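Local coordinates for glutathione s-transferase protein (Ralstonia solanacearum, PDB 3TOU) that binds glutathione and probably acts as a glutathione transferase, joining the thiol of this tripeptide to electrophilic compounds, at residues A[85-88]-A[89-93]; A[110-113]-A[114-118]; A[175-178]-A[179-182]. All blocks are in the same frame, centred on the assembly; numbering follows the deposited sequence.

Contact 1 (A[85-88]-A[89-93]); sequences SGRE and RVEVR
Arg87 and Glu91, one helical turn apart, form an ion pair that illustrates how an i to i+4 salt bridge can rest on charge alone. The nearest charged atoms are Arg87 NE and Glu91 OE2, 3.1 Å apart, yet the oxygen lies well out of the guanidinium plane and no N-H is aimed at it. The two end groups are turned 50° against each other, and Glu91 OE2 also lies 3.4 Å from Arg87 CG, so that it meets the aliphatic stem as well as the charged head. Torsions account for this. Arg87 sends CG away from its own backbone nitrogen (chi1 -173°) and runs extended to NE, while Glu91 starts with CG opposite its carbonyl carbon (chi1 -82°) and then reaches straight back over the preceding turn. The other oxygen, OE1, has a weak hydrogen bond to Asn151.

In the backbone, Glu91 N donates to Arg87 O (3.0 Å) and Val92 N to Glu88 O (2.9 Å). A bond from Val90 N to Gly86 O is weak at 3.4 Å and somewhat doubtful, since Gly86 takes more than one position. Val90 lays CG1 against Arg87 O at 3.2 Å, and Val92 brings CG2 against Glu88 O.

This is the opening of helix 86-114, the long first helix of the all-helical GST C-terminal domain. Val92 and Glu88 touch Asn151 in a loop, whereas Val90 packs on Tyr71 of the second subunit and Arg93 makes a salt bridge with Glu70 of that subunit, placing this helix start at the dimer interface beside helix 65-74 of the second subunit.

Contact 2 (A[110-113]-A[114-118]); sequences RVEQ and TQRTP
Near the end of helix 86-114, Thr114 folds over Arg110, its N donating to Arg110 O at 2.9 Å. Its methyl, CG2, sits over one face of the Arg110 guanidinium, 3.6 Å above the plane and toward the rim. The hydroxyl is turned between the backbone nitrogen and the carbonyl carbon (chi1 64°), which brings OG1 to 3.2 Å from Arg110 O.

Gln115 follows with a second backbone bond, N to Val111 O at 2.8 Å. Its side chain bends at chi2 and folds back, so that NE2 donates to Thr114 OG1 (3.0 Å), the oxygen lying close to the amide plane. The stem remains against Val111, CG to CG1. Both residues touch Trp36, part of the glutathione pocket, which sets this helix end in the cleft between the thioredoxin-like N-terminal domain and the helical domain typical of GSTs.

Arg116 leaves the helix and lays CB on Glu112 O. The direct ion pair between Arg116 NE and Glu112 OE1 is long, 4.0 Å, with the carboxylate oxygen well out of the guanidinium plane. Water 1 bridges the pair, accepting from Arg116 NE at the guanidinium edge and donating to Glu112 OE1 at 2.6 Å. Stronger partners lie beyond: Glu112 OE2 accepts from Ser122 N, and Arg116 NH2 forms a salt bridge with Glu112 of the second subunit.

Contact 3 (A[175-178]-A[179-182]); sequences QVDW and REQH
Trp178 and Arg179, neighbours in sequence, run alongside each other, the arginine stretched across one face of the indole. Arg179 CG stands 3.8 Å from the centroid of the Trp178 six-membered ring, only 14° off the normal, a CH-pi contact. Further out the guanidinium tilts 35° from the ring, with Arg179 NH1 3.3 Å from Trp178 CZ2. This overlap depends on Trp178 holding CG between its backbone nitrogen and carbonyl carbon (chi1 55°), while the arginine chain runs extended to NE. Asp170 pairs with both residues, by a salt bridge to Arg179 NH2 and a weak hydrogen bond from Trp178 NE1.

Asp177 caps the helix start: OD1 accepts from Glu180 N at 3.2 Å, the donor lying above the carboxylate plane. Water 2 donates to the same OD1 and accepts from Arg179 N and NH1, linking cap and arginine. Gln181 N to Asp177 O and His182 N to Trp178 O (2.9 Å) complete the turn.

The indole packs on Leu137, Leu166, Leu169 and Leu185, anchoring the short helix 178-181 among helices 123-144, 157-172 and 183-193. An aspartate at the N-cap, accepting from the amide three residues on, is the classic capping bond of a helix start.

How the contacts relate
Contacts 1 and 2 both belong to helix 86-114, one at its beginning and the other at its end; their centres are 37 Å apart, on opposite sides of the chain's centre. Each touches the second subunit and pairs an arginine with a glutamate four residues away. In contact 1 that pair is direct and lies at the surface; in contact 2, which is partly buried, it is bridged by water and linked to the partner subunit, while the Val111 side chain lies about 6 Å from bound glutathione. Contact 3, another surface contact, touches no other chain: within its segments a cap and an arginine over an indole replace the ion pair, the arginine's salt bridge going to Asp170 outside them.

Contact 1 (A[85-88]-A[89-93])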
loop_
_atom_site.group_PDB
_atom_site.type_symbol
_atom_site.label_atom_id
_atom_site.label_comp_id
_atom_site.label_asym_id
_atom_site.label_seq_id
_atom_site.Cartn_x
_atom_site.Cartn_y
_atom_site.Cartn_z
ATOM N N SER A 85 0.265 -7.847 18.767
ATOM C CA SER A 85 -0.901 -8.693 18.578
ATOM C C SER A 85 -2.230 -8.050 18.917
ATOM O O SER A 85 -2.317 -6.914 19.416
ATOM C CB SER A 85 -0.766 -9.948 19.437
ATOM O OG SER A 85 -0.821 -9.590 20.811
ATOM N N GLY A 86 -3.266 -8.829 18.629
ATOM C CA GLY A 86 -4.609 -8.520 19.032
ATOM C C GLY A 86 -5.131 -7.275 18.376
ATOM O O GLY A 86 -4.709 -6.895 17.281
ATOM N N ARG A 87 -6.030 -6.635 19.103
ATOM C CA ARG A 87 -6.851 -5.515 18.626
ATOM C C ARG A 87 -6.031 -4.250 18.316
ATOM O O ARG A 87 -6.289 -3.572 17.318
ATOM C CB ARG A 87 -7.934 -5.217 19.674
ATOM C CG ARG A 87 -8.987 -4.196 19.284
ATOM C CD ARG A 87 -9.615 -3.577 20.532
ATOM N NE ARG A 87 -10.798 -2.776 20.223
ATOM C CZ ARG A 87 -11.472 -2.044 21.109
ATOM N NH1 ARG A 87 -12.538 -1.353 20.724
ATOM N NH2 ARG A 87 -11.085 -1.995 22.378
ATOM N N GLU A 88 -5.035 -3.958 19.156
ATOM C CA GLU A 88 -4.206 -2.748 19.004
ATOM C C GLU A 88 -3.365 -2.817 17.746
ATOM O O GLU A 88 -3.170 -1.808 17.058
ATOM C CB GLU A 88 -3.287 -2.530 20.216
ATOM C CG GLU A 88 -4.007 -2.432 21.555
ATOM C CD GLU A 88 -4.302 -3.798 22.156
ATOM O OE1 GLU A 88 -3.608 -4.771 21.786
ATOM O OE2 GLU A 88 -5.228 -3.902 22.989
ATOM N N ARG A 89 -2.857 -4.008 17.418
ATOM C CA ARG A 89 -2.083 -4.146 16.218
ATOM C C ARG A 89 -2.936 -3.899 14.988
ATOM O O ARG A 89 -2.587 -3.120 14.167
ATOM C CB ARG A 89 -1.508 -5.533 16.042
ATOM C CG ARG A 89 -0.520 -5.602 14.968
ATOM C CD ARG A 89 -0.398 -6.814 14.126
ATOM N NE ARG A 89 0.671 -7.654 14.505
ATOM C CZ ARG A 89 1.938 -7.296 14.696
ATOM N NH1 ARG A 89 2.326 -6.113 14.470
ATOM N NH2 ARG A 89 2.823 -8.165 15.104
ATOM N N VAL A 90 -4.080 -4.543 14.921
ATOM C CA VAL A 90 -4.923 -4.340 13.728
ATOM C C VAL A 90 -5.323 -2.864 13.570
ATOM O O VAL A 90 -5.301 -2.340 12.455
ATOM C CB VAL A 90 -6.144 -5.327 13.632
ATOM C CG1 VAL A 90 -7.212 -5.039 14.676
ATOM C CG2 VAL A 90 -6.767 -5.260 12.239
ATOM N N GLU A 91 -5.624 -2.200 14.688
ATOM C CA GLU A 91 -5.950 -0.783 14.697
ATOM C C GLU A 91 -4.792 0.043 14.140
ATOM O O GLU A 91 -5.010 0.911 13.289
ATOM C CB GLU A 91 -6.327 -0.315 16.106
ATOM C CG GLU A 91 -7.793 -0.607 16.475
ATOM C CD GLU A 91 -8.049 -0.691 17.976
ATOM O OE1 GLU A 91 -7.100 -0.495 18.770
ATOM O OE2 GLU A 91 -9.210 -0.958 18.357
ATOM N N VAL A 92 -3.575 -0.229 14.608
ATOM C CA VAL A 92 -2.384 0.494 14.108
ATOM C C VAL A 92 -2.159 0.251 12.599
ATOM O O VAL A 92 -1.870 1.207 11.866
ATOM C CB VAL A 92 -1.120 0.205 14.968
ATOM C CG1 VAL A 92 0.168 0.695 14.283
ATOM C CG2 VAL A 92 -1.256 0.899 16.316
ATOM N N ARG A 93 -2.353 -0.995 12.140
ATOM C CA ARG A 93 -2.223 -1.306 10.705
ATOM C C ARG A 93 -3.292 -0.564 9.881
ATOM O O ARG A 93 -3.010 -0.033 8.797
ATOM C CB ARG A 93 -2.337 -2.816 10.425
ATOM C CG ARG A 93 -1.679 -3.784 11.412
ATOM C CD ARG A 93 -0.188 -3.854 11.294
ATOM N NE ARG A 93 0.228 -4.284 9.962
ATOM C CZ ARG A 93 1.436 -4.069 9.455
ATOM N NH1 ARG A 93 2.365 -3.438 10.161
ATOM N NH2 ARG A 93 1.710 -4.479 8.232
#

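Contact 2 (A[110-113]-A[114-118])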
loop_
_atom_site.group_PDB
_atom_site.type_symbol
_atom_site.label_atom_id
_atom_site.label_comp_id
_atom_site.label_asym_id
_atom_site.label_seq_id
_atom_site.Cartn_x
_atom_site.Cartn_y
_atom_site.Cartn_z
ATOM N N ARG A 110 -0.601 14.869 -7.585
ATOM C CA ARG A 110 0.726 15.331 -8.021
ATOM C C ARG A 110 1.057 14.742 -9.405
ATOM O O ARG A 110 1.595 15.433 -10.277
ATOM C CB ARG A 110 1.799 14.963 -6.979
ATOM C CG ARG A 110 3.270 15.194 -7.394
ATOM C CD ARG A 110 3.664 16.671 -7.413
ATOM N NE ARG A 110 5.065 16.804 -7.810
ATOM C CZ ARG A 110 5.716 17.953 -7.983
ATOM N NH1 ARG A 110 5.113 19.121 -7.780
ATOM N NH2 ARG A 110 6.990 17.927 -8.358
ATOM N N VAL A 111 0.695 13.474 -9.604
ATOM C CA VAL A 111 0.909 12.780 -10.890
ATOM C C VAL A 111 0.043 13.389 -11.986
ATOM O O VAL A 111 0.501 13.582 -13.104
ATOM C CB VAL A 111 0.663 11.252 -10.743
ATOM C CG1 VAL A 111 0.484 10.559 -12.094
ATOM C CG2 VAL A 111 1.800 10.627 -9.949
ATOM N N GLU A 112 -1.192 13.737 -11.643
ATOM C CA GLU A 112 -2.080 14.431 -12.577
ATOM C C GLU A 112 -1.475 15.770 -13.032
ATOM O O GLU A 112 -1.653 16.165 -14.181
ATOM C CB GLU A 112 -3.466 14.620 -11.949
ATOM C CG GLU A 112 -4.573 15.098 -12.905
ATOM C CD GLU A 112 -5.105 14.016 -13.825
ATOM O OE1 GLU A 112 -4.771 12.824 -13.653
ATOM O OE2 GLU A 112 -5.875 14.360 -14.738
ATOM N N GLN A 113 -0.738 16.438 -12.146
ATOM C CA GLN A 113 -0.011 17.658 -12.505
ATOM C C GLN A 113 1.224 17.373 -13.383
ATOM O O GLN A 113 1.383 17.960 -14.466
ATOM C CB GLN A 113 0.388 18.436 -11.247
ATOM C CG GLN A 113 1.242 19.675 -11.522
ATOM C CD GLN A 113 1.870 20.247 -10.267
ATOM O OE1 GLN A 113 1.377 20.036 -9.153
ATOM N NE2 GLN A 113 2.965 20.982 -10.440
ATOM N N THR A 114 2.090 16.477 -12.932
ATOM C CA THR A 114 3.409 16.333 -13.560
ATOM C C THR A 114 3.462 15.393 -14.763
ATOM O O THR A 114 4.358 15.515 -15.608
ATOM C CB THR A 114 4.499 15.926 -12.533
ATOM O OG1 THR A 114 4.197 14.627 -12.011
ATOM C CG2 THR A 114 4.569 16.934 -11.393
ATOM N N GLN A 115 2.518 14.458 -14.842
ATOM C CA GLN A 115 2.579 13.398 -15.848
ATOM C C GLN A 115 1.532 13.520 -16.952
ATOM O O GLN A 115 1.500 12.701 -17.870
ATOM C CB GLN A 115 2.495 12.012 -15.182
ATOM C CG GLN A 115 3.560 11.773 -14.126
ATOM C CD GLN A 115 4.975 12.009 -14.630
ATOM O OE1 GLN A 115 5.407 11.387 -15.600
ATOM N NE2 GLN A 115 5.709 12.895 -13.957
ATOM N N ARG A 116 0.663 14.521 -16.846
ATOM C CA ARG A 116 -0.371 14.766 -17.843
ATOM C C ARG A 116 -0.183 16.188 -18.344
ATOM O O ARG A 116 0.133 17.084 -17.559
ATOM C CB ARG A 116 -1.766 14.672 -17.225
ATOM C CG ARG A 116 -2.061 13.403 -16.443
ATOM C CD ARG A 116 -2.575 12.318 -17.347
ATOM N NE ARG A 116 -2.793 11.081 -16.606
ATOM C CZ ARG A 116 -3.191 9.940 -17.158
ATOM N NH1 ARG A 116 -3.444 9.872 -18.458
ATOM N NH2 ARG A 116 -3.358 8.869 -16.401
ATOM N N THR A 117 -0.406 16.404 -19.634
ATOM C CA THR A 117 -0.444 17.764 -20.182
ATOM C C THR A 117 -1.788 18.392 -19.775
ATOM O O THR A 117 -2.725 17.655 -19.457
ATOM C CB THR A 117 -0.322 17.731 -21.722
ATOM O OG1 THR A 117 -1.438 17.021 -22.258
ATOM C CG2 THR A 117 0.956 17.040 -22.145
ATOM N N PRO A 118 -1.903 19.749 -19.794
ATOM C CA PRO A 118 -3.180 20.413 -19.486
ATOM C C PRO A 118 -4.364 19.863 -20.273
ATOM O O PRO A 118 -5.479 19.761 -19.745
ATOM C CB PRO A 118 -2.925 21.866 -19.898
ATOM C CG PRO A 118 -1.480 22.049 -19.688
ATOM C CD PRO A 118 -0.834 20.736 -20.043
HETATM O O HOH W 1 -2.980 10.941 -13.767
#

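Contact 3 (A[175-178]-A[179-182])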
loop_
_atom_site.group_PDB
_atom_site.type_symbol
_atom_site.label_atom_id
_atom_site.label_comp_id
_atom_site.label_asym_id
_atom_site.label_seq_id
_atom_site.Cartn_x
_atom_site.Cartn_y
_atom_site.Cartn_z
ATOM N N GLN A 175 -3.884 24.508 0.009
ATOM C CA GLN A 175 -5.244 25.043 -0.038
ATOM C C GLN A 175 -6.270 24.199 0.728
ATOM O O GLN A 175 -7.355 24.691 1.059
ATOM C CB GLN A 175 -5.713 25.230 -1.484
ATOM C CG GLN A 175 -4.788 26.040 -2.374
ATOM C CD GLN A 175 -3.872 25.168 -3.218
ATOM O OE1 GLN A 175 -3.503 24.050 -2.823
ATOM N NE2 GLN A 175 -3.497 25.677 -4.393
ATOM N N VAL A 176 -5.943 22.933 0.990
ATOM C CA VAL A 176 -6.786 22.083 1.841
ATOM C C VAL A 176 -6.590 22.546 3.290
ATOM O O VAL A 176 -5.554 22.273 3.915
ATOM C CB VAL A 176 -6.449 20.568 1.667
ATOM C CG1 VAL A 176 -7.322 19.688 2.581
ATOM C CG2 VAL A 176 -6.610 20.135 0.199
ATOM N N ASP A 177 -7.566 23.272 3.827
ATOM C CA ASP A 177 -7.412 23.803 5.181
ATOM C C ASP A 177 -7.875 22.776 6.204
ATOM O O ASP A 177 -8.936 22.914 6.833
ATOM C CB ASP A 177 -8.127 25.153 5.357
ATOM C CG ASP A 177 -7.522 26.004 6.492
ATOM O OD1 ASP A 177 -6.847 25.459 7.402
ATOM O OD2 ASP A 177 -7.734 27.237 6.477
ATOM N N TRP A 178 -7.056 21.739 6.370
ATOM C CA TRP A 178 -7.404 20.641 7.259
ATOM C C TRP A 178 -7.366 21.069 8.724
ATOM O O TRP A 178 -8.112 20.533 9.536
ATOM C CB TRP A 178 -6.528 19.410 6.984
ATOM C CG TRP A 178 -5.052 19.657 7.056
ATOM C CD1 TRP A 178 -4.208 19.948 6.013
ATOM C CD2 TRP A 178 -4.243 19.589 8.224
ATOM N NE1 TRP A 178 -2.921 20.087 6.479
ATOM C CE2 TRP A 178 -2.915 19.866 7.831
ATOM C CE3 TRP A 178 -4.510 19.321 9.579
ATOM C CZ2 TRP A 178 -1.859 19.882 8.739
ATOM C CZ3 TRP A 178 -3.453 19.341 10.480
ATOM C CH2 TRP A 178 -2.147 19.627 10.056
ATOM N N ARG A 179 -6.516 22.052 9.044
ATOM C CA ARG A 179 -6.458 22.600 10.411
ATOM C C ARG A 179 -7.768 23.279 10.820
ATOM O O ARG A 179 -8.244 23.065 11.931
ATOM C CB ARG A 179 -5.319 23.600 10.562
ATOM C CG ARG A 179 -3.929 22.983 10.603
ATOM C CD ARG A 179 -2.859 24.088 10.601
ATOM N NE ARG A 179 -1.499 23.549 10.622
ATOM C CZ ARG A 179 -0.858 23.117 9.541
ATOM N NH1 ARG A 179 -1.452 23.161 8.349
ATOM N NH2 ARG A 179 0.375 22.645 9.647
ATOM N N GLU A 180 -8.325 24.097 9.925
ATOM C CA GLU A 180 -9.603 24.777 10.191
ATOM C C GLU A 180 -10.759 23.780 10.306
ATOM O O GLU A 180 -11.622 23.919 11.182
ATOM C CB GLU A 180 -9.887 25.862 9.138
ATOM C CG GLU A 180 -11.376 26.101 8.825
ATOM C CD GLU A 180 -11.793 27.558 8.929
ATOM O OE1 GLU A 180 -12.040 28.184 7.875
ATOM O OE2 GLU A 180 -11.880 28.076 10.066
ATOM N N GLN A 181 -10.752 22.761 9.443
ATOM C CA GLN A 181 -11.763 21.705 9.478
ATOM C C GLN A 181 -11.686 20.852 10.747
ATOM O O GLN A 181 -12.712 20.449 11.281
ATOM C CB GLN A 181 -11.620 20.788 8.255
ATOM C CG GLN A 181 -12.023 21.395 6.911
ATOM C CD GLN A 181 -11.370 20.679 5.725
ATOM O OE1 GLN A 181 -11.209 19.456 5.728
ATOM N NE2 GLN A 181 -10.988 21.446 4.708
ATOM N N HIS A 182 -10.466 20.567 11.213
ATOM C CA HIS A 182 -10.246 19.563 12.258
ATOM C C HIS A 182 -9.249 20.053 13.306
ATOM O O HIS A 182 -8.037 19.834 13.187
ATOM C CB HIS A 182 -9.788 18.224 11.644
ATOM C CG HIS A 182 -10.687 17.725 10.556
ATOM N ND1 HIS A 182 -12.000 17.370 10.784
ATOM C CD2 HIS A 182 -10.475 17.549 9.229
ATOM C CE1 HIS A 182 -12.553 16.979 9.648
ATOM N NE2 HIS A 182 -11.648 17.077 8.690
HETATM O O HOH W 2 -4.310 23.421 7.318
#